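Local coordinates for microcin B17-processing protein McbD (Escherichia coli str. K-12 substr. MG1655, PDB 6GRH), which belongs to the YcaO family and is needed to process the inactive microcin B17 precursor McbA into the active peptide, at residues 25-30 against 199-204; 115-120 against 336-341; 239-244 against 288-293; 250-255 against 315-320. The protein carries 1 engineered substitution. All blocks are in the same frame, centred on the assembly; numbering follows the deposited sequence. Where two conformers were deposited one is given.

Contact 1 (25-30 against 199-204); sequences NMPTFS and DEILLA
Asn25, Met26 and Pro27, three consecutive residues, meet Glu200 and Ile201 of a helix mainly through van der Waals packing, a compact example of a loop docking on a helical surface. Pro27 presents a corner of its ring to the end of Ile201, with Pro27 CG 3.7 Å from Ile201 CD1. Beside it the thioether of Met26 runs across the aliphatic part of Glu200 at about a right angle, its methyl CE 3.9 Å from Glu200 CG. A bend at chi2 of Met26 (-69°) turns the sulfur toward the helix as well, and Met26 SD comes within 4.3 Å of Ile201 CG1. Asn25 O faces Glu200 CB at 3.8 Å; this carbonyl is buried and has no hydrogen-bond partner in the model.

In the fold, the contact joins the lead-in to strand 28-33, part of the antiparallel sheet near the N-terminus, to helix 196-208. Pro27 and Ile201 both also pack on Trp263 of helix 251-275, which makes the apolar part a three-way meeting.

The polar part runs through water. Glu200 bends at chi2 (92°), carrying its carboxylate beside Asn25, where Glu200 CD lies 3.9 Å from Asn25 CB. One water accepts from Asn25 ND2 at 2.9 Å and donates to Glu200 OE2 at 2.8 Å. The same oxygen accepts from Asn23 ND2 and forms a salt bridge with Arg63 of a neighbouring McbC chain, partners that would be expected to stabilise the carboxylate in its charged form. Met26 packs against that arginine too.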
# COMPACT_ATOMS: atom_id res chain seq x y z
N ASN E 25 16.43 -24.24 -4.32
CA ASN E 25 16.72 -25.63 -3.98
C ASN E 25 17.59 -25.89 -2.77
O ASN E 25 17.86 -27.04 -2.49
CB ASN E 25 17.26 -26.35 -5.23
CG ASN E 25 16.22 -26.46 -6.30
OD1 ASN E 25 15.09 -26.84 -6.00
ND2 ASN E 25 16.55 -26.10 -7.54
N MET E 26 18.05 -24.87 -2.05
CA MET E 26 18.73 -25.14 -0.80
C MET E 26 17.69 -25.17 0.31
O MET E 26 16.62 -24.57 0.17
CB MET E 26 19.85 -24.14 -0.52
CG MET E 26 21.14 -24.43 -1.32
SD MET E 26 22.01 -25.94 -0.79
CE MET E 26 23.57 -25.88 -1.70
N PRO E 27 17.98 -25.88 1.41
CA PRO E 27 17.04 -25.89 2.55
C PRO E 27 16.94 -24.50 3.17
O PRO E 27 17.84 -23.70 3.05
CB PRO E 27 17.64 -26.89 3.53
CG PRO E 27 18.97 -27.28 3.02
CD PRO E 27 19.13 -26.77 1.62
N THR E 28 15.81 -24.23 3.79
CA THR E 28 15.59 -23.04 4.55
C THR E 28 16.22 -23.27 5.92
O THR E 28 16.11 -24.37 6.46
CB THR E 28 14.08 -22.77 4.70
OG1 THR E 28 13.54 -22.45 3.42
CG2 THR E 28 13.77 -21.62 5.66
N PHE E 29 16.81 -22.21 6.47
CA PHE E 29 17.43 -22.21 7.76
C PHE E 29 16.73 -21.16 8.60
O PHE E 29 16.58 -20.00 8.16
CB PHE E 29 18.90 -21.84 7.59
CG PHE E 29 19.67 -21.75 8.88
CD1 PHE E 29 20.20 -22.91 9.48
CD2 PHE E 29 19.89 -20.52 9.50
CE1 PHE E 29 20.91 -22.82 10.68
CE2 PHE E 29 20.62 -20.43 10.68
CZ PHE E 29 21.14 -21.57 11.27
N SER E 30 16.29 -21.55 9.79
CA SER E 30 15.62 -20.63 10.73
C SER E 30 16.33 -20.71 12.06
O SER E 30 16.75 -21.77 12.47
CB SER E 30 14.14 -20.99 10.91
OG SER E 30 13.41 -20.84 9.70
N ASP E 199 19.59 -33.76 -2.92
CA ASP E 199 20.53 -33.95 -4.03
C ASP E 199 21.42 -32.74 -4.27
O ASP E 199 22.58 -32.88 -4.60
CB ASP E 199 19.77 -34.34 -5.30
CG ASP E 199 19.08 -35.71 -5.15
OD1 ASP E 199 19.52 -36.53 -4.32
OD2 ASP E 199 18.07 -35.96 -5.84
N GLU E 200 20.87 -31.55 -4.07
CA GLU E 200 21.64 -30.30 -4.14
C GLU E 200 22.79 -30.29 -3.10
O GLU E 200 23.94 -29.99 -3.44
CB GLU E 200 20.71 -29.11 -3.91
CG GLU E 200 21.28 -27.76 -4.27
CD GLU E 200 21.00 -27.32 -5.69
OE1 GLU E 200 20.53 -28.13 -6.55
OE2 GLU E 200 21.27 -26.14 -5.96
N ILE E 201 22.47 -30.64 -1.85
CA ILE E 201 23.49 -30.76 -0.80
C ILE E 201 24.50 -31.86 -1.15
O ILE E 201 25.70 -31.62 -1.12
CB ILE E 201 22.89 -31.04 0.60
CG1 ILE E 201 22.03 -29.87 1.07
CG2 ILE E 201 23.98 -31.34 1.63
CD1 ILE E 201 21.03 -30.26 2.14
N LEU E 202 24.03 -33.05 -1.51
CA LEU E 202 24.96 -34.14 -1.81
C LEU E 202 25.91 -33.78 -2.95
O LEU E 202 27.12 -34.01 -2.84
CB LEU E 202 24.22 -35.47 -2.10
CG LEU E 202 23.52 -36.08 -0.88
CD1 LEU E 202 22.50 -37.12 -1.32
CD2 LEU E 202 24.51 -36.68 0.10
N LEU E 203 25.39 -33.18 -4.03
CA LEU E 203 26.25 -32.78 -5.15
C LEU E 203 27.31 -31.74 -4.72
O LEU E 203 28.48 -31.85 -5.06
CB LEU E 203 25.41 -32.23 -6.31
CG LEU E 203 26.17 -32.06 -7.63
CD1 LEU E 203 26.71 -33.38 -8.12
CD2 LEU E 203 25.28 -31.42 -8.69
N ALA E 204 26.88 -30.74 -3.96
CA ALA E 204 27.79 -29.71 -3.48
C ALA E 204 28.90 -30.32 -2.61
O ALA E 204 30.08 -29.98 -2.79
CB ALA E 204 27.03 -28.65 -2.71
O HOH W 1 19.24 -25.04 -7.56

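Contact 2 (115-120 against 336-341); sequences NLFSLE and DNIFVY
Asn115 holds its amide nearly perpendicular to the ring of Phe339, the two planes 84° apart, with Asn115 ND2 3.8 Å from Phe339 CE1. With CG anti to the backbone N (chi1 -180°), the amide reaches Asp336 while its oxygen faces the loop amides, and it is fixed at both ends. Its nitrogen donates to the backbone of the other segment, Asn115 ND2 to Asp336 O at 2.8 Å, almost in line with that carbonyl. Its oxygen OD1 turns back into its own segment and accepts from the backbone N of Phe117 at 2.9 Å and of Ser118 at 3.0 Å, the two donors reaching it from opposite faces of the amide plane.

Such a double acceptance makes an Asx turn together with an Asx motif, and here it shapes the loop of the hairpin formed by strands 108-115 and 121-125. An ST turn follows at Ser118. Asn115 also pairs with Phe339 as an antiparallel, non-hydrogen-bonded bridge, so the loop begins where strand 108-115 leaves strand 339-347; next to the bridge, Leu116 N donates to Ile338 O at 2.8 Å in a nearly straight bond (172°).

The apolar side chains divide around Ile338. Leu116 lies alongside it, pointing the same way, with Leu116 CD2 3.7 Å from Ile338 CG2, while the other Leu116 methyl, CD1, meets Val340 CG2. Phe117 instead presents its ring edge: Asp336 O lies in the plane of the ring, and Phe117 CZ comes within 3.6 Å of Ile338 CD1. Leu331 of helix 327-334 touches both Phe117 and Ile338, and Leu116 O accepts from Arg23 of a neighbouring McbB chain.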
# COMPACT_ATOMS: atom_id res chain seq x y z
N ASN E 115 7.44 -45.27 33.33
CA ASN E 115 8.13 -46.36 32.64
C ASN E 115 7.58 -46.46 31.21
O ASN E 115 6.36 -46.55 31.00
CB ASN E 115 7.96 -47.68 33.42
CG ASN E 115 8.66 -48.86 32.75
OD1 ASN E 115 8.19 -49.42 31.75
ND2 ASN E 115 9.78 -49.28 33.33
N LEU E 116 8.48 -46.46 30.23
CA LEU E 116 8.11 -46.46 28.81
C LEU E 116 7.16 -47.62 28.41
O LEU E 116 6.31 -47.45 27.54
CB LEU E 116 9.37 -46.51 27.95
CG LEU E 116 9.23 -46.52 26.42
CD1 LEU E 116 8.60 -45.24 25.95
CD2 LEU E 116 10.59 -46.70 25.75
N PHE E 117 7.32 -48.77 29.06
CA PHE E 117 6.58 -49.97 28.69
C PHE E 117 5.33 -50.21 29.53
O PHE E 117 4.28 -50.56 28.98
CB PHE E 117 7.51 -51.18 28.77
CG PHE E 117 8.84 -50.95 28.12
CD1 PHE E 117 8.92 -50.81 26.74
CD2 PHE E 117 10.00 -50.87 28.88
CE1 PHE E 117 10.15 -50.60 26.13
CE2 PHE E 117 11.23 -50.65 28.28
CZ PHE E 117 11.31 -50.52 26.91
N SER E 118 5.42 -50.05 30.85
CA SER E 118 4.29 -50.33 31.75
C SER E 118 3.41 -49.11 32.04
O SER E 118 2.32 -49.25 32.58
CB SER E 118 4.81 -50.89 33.08
OG SER E 118 5.42 -49.86 33.84
N LEU E 119 3.90 -47.91 31.69
CA LEU E 119 3.30 -46.63 32.09
C LEU E 119 3.23 -46.41 33.61
O LEU E 119 2.53 -45.50 34.05
CB LEU E 119 1.93 -46.40 31.42
CG LEU E 119 1.90 -46.62 29.90
CD1 LEU E 119 0.53 -46.26 29.36
CD2 LEU E 119 3.00 -45.81 29.21
N GLU E 120 3.99 -47.19 34.38
CA GLU E 120 4.02 -47.05 35.83
C GLU E 120 4.68 -45.71 36.18
O GLU E 120 5.80 -45.42 35.77
CB GLU E 120 4.77 -48.22 36.49
CG GLU E 120 5.07 -48.01 37.97
CD GLU E 120 5.59 -49.25 38.68
OE1 GLU E 120 6.04 -50.22 38.03
OE2 GLU E 120 5.56 -49.25 39.93
N ASP E 336 13.94 -53.41 30.85
CA ASP E 336 12.66 -52.83 31.28
C ASP E 336 12.82 -51.42 31.87
O ASP E 336 11.82 -50.73 32.06
CB ASP E 336 11.98 -53.72 32.34
CG ASP E 336 11.62 -55.12 31.81
OD1 ASP E 336 11.49 -55.27 30.58
OD2 ASP E 336 11.48 -56.09 32.61
N ASN E 337 14.06 -51.00 32.14
CA ASN E 337 14.37 -49.75 32.84
C ASN E 337 14.61 -48.59 31.87
O ASN E 337 15.73 -48.08 31.76
CB ASN E 337 15.59 -49.95 33.75
CG ASN E 337 15.33 -50.93 34.86
OD1 ASN E 337 14.28 -50.88 35.50
ND2 ASN E 337 16.29 -51.83 35.10
N ILE E 338 13.55 -48.21 31.17
CA ILE E 338 13.56 -47.06 30.28
C ILE E 338 12.39 -46.19 30.71
O ILE E 338 11.25 -46.67 30.81
CB ILE E 338 13.44 -47.43 28.79
CG1 ILE E 338 14.49 -48.48 28.41
CG2 ILE E 338 13.61 -46.20 27.91
CD1 ILE E 338 14.49 -48.86 26.94
N PHE E 339 12.68 -44.91 30.93
CA PHE E 339 11.75 -43.99 31.56
C PHE E 339 11.57 -42.77 30.69
O PHE E 339 12.46 -42.39 29.93
CB PHE E 339 12.28 -43.58 32.95
CG PHE E 339 12.60 -44.76 33.80
CD1 PHE E 339 11.57 -45.50 34.36
CD2 PHE E 339 13.91 -45.22 33.92
CE1 PHE E 339 11.84 -46.65 35.08
CE2 PHE E 339 14.19 -46.34 34.65
CZ PHE E 339 13.16 -47.07 35.23
N VAL E 340 10.39 -42.17 30.81
CA VAL E 340 10.07 -40.96 30.11
C VAL E 340 9.87 -39.87 31.15
O VAL E 340 8.87 -39.87 31.87
CB VAL E 340 8.78 -41.13 29.30
CG1 VAL E 340 8.49 -39.88 28.51
CG2 VAL E 340 8.85 -42.36 28.39
N TYR E 341 10.82 -38.93 31.22
CA TYR E 341 10.57 -37.67 31.89
C TYR E 341 9.61 -36.89 31.04
O TYR E 341 9.74 -36.88 29.80
CB TYR E 341 11.85 -36.84 32.06
CG TYR E 341 11.56 -35.39 32.33
CD1 TYR E 341 11.20 -34.97 33.59
CD2 TYR E 341 11.66 -34.45 31.32
CE1 TYR E 341 10.95 -33.63 33.86
CE2 TYR E 341 11.37 -33.11 31.54
CZ TYR E 341 11.03 -32.69 32.82
OH TYR E 341 10.75 -31.36 33.04

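Contact 3 (239-244 against 288-293); sequences IKYSTG and RHFMSC
In the ring pair of Tyr241 and Phe290, Tyr241 CE2 approaches Phe290 CE1 obliquely at 3.9 Å, the side chains crossing at about a right angle. Ser242 OG stands at the edge of the Phe290 ring, close to its plane, while the methyl of Thr243 approaches obliquely, with Thr243 CG2 4.1 Å from Phe290 CE1. Tyr241 has a second neighbour on the other segment: Cys293 O comes in at a slant, 3.4 Å from Tyr241 CD2. Within the segment 288-293, the sulfur of Cys293 lies over one face of the His289 ring, displaced toward its rim.

Phe290 reaches the strand because its ring swings anti to the backbone N (chi1 -172°), which directs it off the helix. No hydrogen bond links the two segments, and several of the polar groups find partners outside them. Tyr241 OH bonds to Pro394 O, Thr243 OG1 to Thr228 O, and Cys293 O accepts from Ser298 OG. The contact is small and buried, made mostly by the two rings.

Strand 241-244 and helix 288-292 run at 128° to each other, their axes 10.1 Å apart. The strand is an outermost one, within this chain, of a five-stranded mixed sheet, with strand 224-231 beside it. Helix 296-304 packs on Tyr241 through Phe299 and Leu302. The C-terminal tail completes the surroundings, Phe395 touching Thr243 and Pro396 touching Phe290; a proline-rich C-terminus of this kind is a feature of many azoline-forming YcaO proteins.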
# COMPACT_ATOMS: atom_id res chain seq x y z
N ILE E 239 35.43 -25.67 6.30
CA ILE E 239 34.97 -26.91 6.91
C ILE E 239 35.73 -28.08 6.31
O ILE E 239 35.56 -28.41 5.14
CB ILE E 239 33.45 -27.12 6.74
CG1 ILE E 239 32.66 -25.90 7.25
CG2 ILE E 239 33.00 -28.40 7.42
CD1 ILE E 239 32.89 -25.52 8.70
N LYS E 240 36.57 -28.71 7.14
CA LYS E 240 37.34 -29.86 6.74
C LYS E 240 36.60 -31.17 7.02
O LYS E 240 36.94 -32.20 6.44
CB LYS E 240 38.68 -29.88 7.49
CG LYS E 240 39.46 -28.56 7.49
CD LYS E 240 39.77 -28.08 6.08
CE LYS E 240 40.70 -26.88 6.13
NZ LYS E 240 41.00 -26.37 4.78
N TYR E 241 35.63 -31.11 7.94
CA TYR E 241 34.91 -32.27 8.42
C TYR E 241 33.53 -31.85 8.88
O TYR E 241 33.38 -30.81 9.51
CB TYR E 241 35.67 -32.94 9.59
CG TYR E 241 34.87 -33.92 10.43
CD1 TYR E 241 34.58 -35.20 9.96
CD2 TYR E 241 34.39 -33.57 11.68
CE1 TYR E 241 33.84 -36.10 10.71
CE2 TYR E 241 33.64 -34.46 12.45
CZ TYR E 241 33.36 -35.73 11.95
OH TYR E 241 32.60 -36.63 12.71
N SER E 242 32.53 -32.68 8.60
CA SER E 242 31.21 -32.50 9.22
C SER E 242 30.47 -33.82 9.25
O SER E 242 30.90 -34.80 8.65
CB SER E 242 30.40 -31.43 8.48
OG SER E 242 29.30 -31.05 9.26
N THR E 243 29.36 -33.84 9.97
CA THR E 243 28.61 -35.07 10.13
C THR E 243 27.15 -34.76 10.36
O THR E 243 26.81 -33.68 10.79
CB THR E 243 29.18 -35.96 11.28
OG1 THR E 243 28.41 -37.16 11.40
CG2 THR E 243 29.17 -35.25 12.60
N GLY E 244 26.31 -35.72 10.01
CA GLY E 244 24.89 -35.66 10.28
C GLY E 244 24.40 -37.04 10.66
O GLY E 244 24.95 -38.06 10.24
N ARG E 288 32.46 -26.52 21.47
CA ARG E 288 33.92 -26.29 21.51
C ARG E 288 34.67 -27.54 21.05
O ARG E 288 35.56 -27.47 20.21
CB ARG E 288 34.38 -25.86 22.92
CG ARG E 288 35.81 -25.31 22.99
CD ARG E 288 36.19 -24.78 24.38
NE ARG E 288 35.26 -23.75 24.82
CZ ARG E 288 34.33 -23.87 25.79
NH1 ARG E 288 34.20 -24.96 26.56
NH2 ARG E 288 33.54 -22.82 26.03
N HIS E 289 34.29 -28.70 21.59
CA HIS E 289 34.91 -29.96 21.18
C HIS E 289 34.68 -30.23 19.68
O HIS E 289 35.61 -30.57 18.96
CB HIS E 289 34.37 -31.13 22.03
CG HIS E 289 34.87 -32.47 21.58
ND1 HIS E 289 36.16 -32.89 21.81
CD2 HIS E 289 34.26 -33.46 20.88
CE1 HIS E 289 36.32 -34.10 21.29
NE2 HIS E 289 35.18 -34.47 20.73
N PHE E 290 33.45 -30.04 19.21
CA PHE E 290 33.17 -30.27 17.78
C PHE E 290 34.03 -29.39 16.88
O PHE E 290 34.53 -29.87 15.87
CB PHE E 290 31.70 -30.03 17.44
CG PHE E 290 31.34 -30.44 16.04
CD1 PHE E 290 31.51 -31.77 15.62
CD2 PHE E 290 30.82 -29.52 15.13
CE1 PHE E 290 31.17 -32.17 14.34
CE2 PHE E 290 30.47 -29.92 13.84
CZ PHE E 290 30.64 -31.24 13.45
N MET E 291 34.20 -28.11 17.25
CA MET E 291 35.04 -27.18 16.49
C MET E 291 36.49 -27.64 16.40
O MET E 291 37.10 -27.52 15.34
CB MET E 291 34.99 -25.76 17.05
CG MET E 291 35.70 -24.75 16.15
SD MET E 291 35.49 -23.00 16.60
CE MET E 291 33.72 -22.88 16.71
N SER E 292 37.03 -28.18 17.49
CA SER E 292 38.41 -28.71 17.48
C SER E 292 38.55 -30.00 16.65
O SER E 292 39.66 -30.39 16.30
CB SER E 292 38.91 -28.94 18.90
OG SER E 292 38.41 -30.16 19.42
N CYS E 293 37.43 -30.67 16.36
CA CYS E 293 37.39 -31.83 15.44
C CYS E 293 37.25 -31.48 13.94
O CYS E 293 37.21 -32.38 13.09
CB CYS E 293 36.25 -32.78 15.84
SG CYS E 293 36.45 -33.54 17.46

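Contact 4 (250-255 against 315-320); sequences SLKKAL and LTLEEN
The first torsions of Leu251 and Leu317 bring loop and helix together. In Leu317, CG lies opposite the carbonyl carbon (chi1 -51°), and its two methyls spread over the first turn of the helix: Leu317 CD1 is 4.1 Å from Lys252 CB, and Leu317 CD2 is 3.9 Å from Leu255 CD2, the two leucines crossing at about a right angle. In Leu251, CG points away from the backbone N (chi1 174°), which lays CD2 against the loop backbone, 3.7 Å from Leu317 CA.

Glu319 adds a polar contact that is less certain, since two conformers were deposited. In the one described, a bend at chi2 carries its carboxylate over the start of the helix, where Leu251 N donates to Glu319 OE2 at 2.8 Å, on the syn side but tilted well out of the carboxylate plane. A negative charge there would be expected to suit the positive end of the helix dipole. A water accepts from the next amide, Lys252 N, at 3.0 Å.

Lys253 N donates to Ser250 OG at 3.1 Å in an almost straight bond (172°). This is a serine N-cap, a common helix start, here opening helix 251-275, with loop 315-320 packing Leu317 on its first turn.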
# COMPACT_ATOMS: atom_id res chain seq x y z
N SER E 250 11.76 -45.23 7.97
CA SER E 250 12.14 -45.26 6.56
C SER E 250 13.63 -44.97 6.40
O SER E 250 14.12 -43.97 6.91
CB SER E 250 11.31 -44.19 5.79
OG SER E 250 11.87 -43.87 4.52
N LEU E 251 14.32 -45.81 5.66
CA LEU E 251 15.72 -45.59 5.32
C LEU E 251 15.90 -44.30 4.54
O LEU E 251 16.79 -43.49 4.86
CB LEU E 251 16.27 -46.76 4.52
CG LEU E 251 17.69 -46.66 3.95
CD1 LEU E 251 18.70 -46.29 5.02
CD2 LEU E 251 18.05 -47.97 3.26
N LYS E 252 15.03 -44.07 3.55
CA LYS E 252 15.10 -42.83 2.78
C LYS E 252 14.94 -41.58 3.65
O LYS E 252 15.71 -40.64 3.52
CB LYS E 252 14.05 -42.84 1.67
CG LYS E 252 14.00 -41.54 0.88
CD LYS E 252 12.82 -41.54 -0.07
CE LYS E 252 13.22 -42.00 -1.44
NZ LYS E 252 13.90 -40.88 -2.16
N LYS E 253 13.92 -41.59 4.52
CA LYS E 253 13.66 -40.49 5.43
C LYS E 253 14.86 -40.26 6.32
O LYS E 253 15.27 -39.12 6.49
CB LYS E 253 12.41 -40.77 6.27
CG LYS E 253 12.13 -39.68 7.29
CD LYS E 253 10.67 -39.54 7.70
CE LYS E 253 10.55 -38.44 8.76
NZ LYS E 253 9.14 -38.11 9.11
N ALA E 254 15.43 -41.33 6.89
CA ALA E 254 16.60 -41.17 7.77
C ALA E 254 17.77 -40.56 7.00
O ALA E 254 18.43 -39.64 7.50
CB ALA E 254 16.99 -42.51 8.39
N LEU E 255 18.00 -41.03 5.78
CA LEU E 255 19.10 -40.50 4.97
C LEU E 255 18.88 -39.02 4.66
O LEU E 255 19.81 -38.22 4.79
CB LEU E 255 19.30 -41.29 3.67
CG LEU E 255 20.30 -40.74 2.63
CD1 LEU E 255 21.61 -40.33 3.29
CD2 LEU E 255 20.58 -41.78 1.56
N LEU E 315 22.82 -49.63 -3.36
CA LEU E 315 22.50 -48.73 -4.48
C LEU E 315 21.05 -48.21 -4.43
O LEU E 315 20.71 -47.30 -5.19
CB LEU E 315 22.73 -49.43 -5.83
CG LEU E 315 24.11 -49.94 -6.21
CD1 LEU E 315 24.08 -50.46 -7.64
CD2 LEU E 315 25.18 -48.88 -6.07
N THR E 316 20.21 -48.80 -3.58
CA THR E 316 18.82 -48.38 -3.39
C THR E 316 18.46 -48.35 -1.89
O THR E 316 19.19 -48.93 -1.05
CB THR E 316 17.84 -49.32 -4.11
OG1 THR E 316 18.01 -50.65 -3.62
CG2 THR E 316 18.09 -49.31 -5.63
N LEU E 317 17.34 -47.70 -1.58
CA LEU E 317 16.97 -47.40 -0.21
C LEU E 317 15.76 -48.18 0.30
O LEU E 317 14.94 -47.63 1.04
CB LEU E 317 16.73 -45.89 -0.08
CG LEU E 317 17.85 -45.00 -0.64
CD1 LEU E 317 17.40 -43.55 -0.67
CD2 LEU E 317 19.14 -45.17 0.17
N GLU E 318 15.65 -49.46 -0.03
CA GLU E 318 14.54 -50.27 0.49
C GLU E 318 14.71 -50.73 1.95
O GLU E 318 15.84 -50.92 2.44
CB GLU E 318 14.26 -51.47 -0.41
CG GLU E 318 15.18 -52.68 -0.23
CD GLU E 318 16.54 -52.54 -0.87
OE1 GLU E 318 16.84 -51.46 -1.44
OE2 GLU E 318 17.32 -53.52 -0.79
N GLU E 319 13.58 -50.91 2.64
CA GLU E 319 13.56 -51.53 3.97
C GLU E 319 13.79 -53.04 3.85
O GLU E 319 13.78 -53.59 2.74
CB GLU E 319 12.21 -51.26 4.64
CG GLU E 319 11.76 -49.82 4.49
CD GLU E 319 12.93 -48.86 4.56
OE1 GLU E 319 14.05 -49.31 4.89
OE2 GLU E 319 12.75 -47.66 4.29
N ASN E 320 14.03 -53.69 4.99
CA ASN E 320 14.26 -55.15 5.06
C ASN E 320 13.42 -55.73 6.21
O ASN E 320 12.73 -55.02 6.94
CB ASN E 320 15.76 -55.46 5.23
CG ASN E 320 16.33 -54.95 6.55
OD1 ASN E 320 16.09 -55.55 7.62
ND2 ASN E 320 17.06 -53.83 6.50
O HOH W 2 13.26 -46.14 2.24

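How the contacts relate
Contacts 1, 3 and 4 gather in one part of the chain, while contact 2 stands apart, its centre 38 Å from contact 1, 35 Å from contact 3 and 30 Å from contact 4. Helix 251-275 ties the group together: contact 4 lies at its start, Pro27 and Ile201 of contact 1 pack on its Trp263, and strand 241-248 and helix 285-292 of contact 3 flank it in sequence. Contacts 1 and 2 alternate along the chain, as do contacts 3 and 4, and both of the latter fall between the segments of contact 2. Contact 1 also touches McbB and McbC chains and contact 2 an McbB chain, whereas contacts 3 and 4 are internal to McbD.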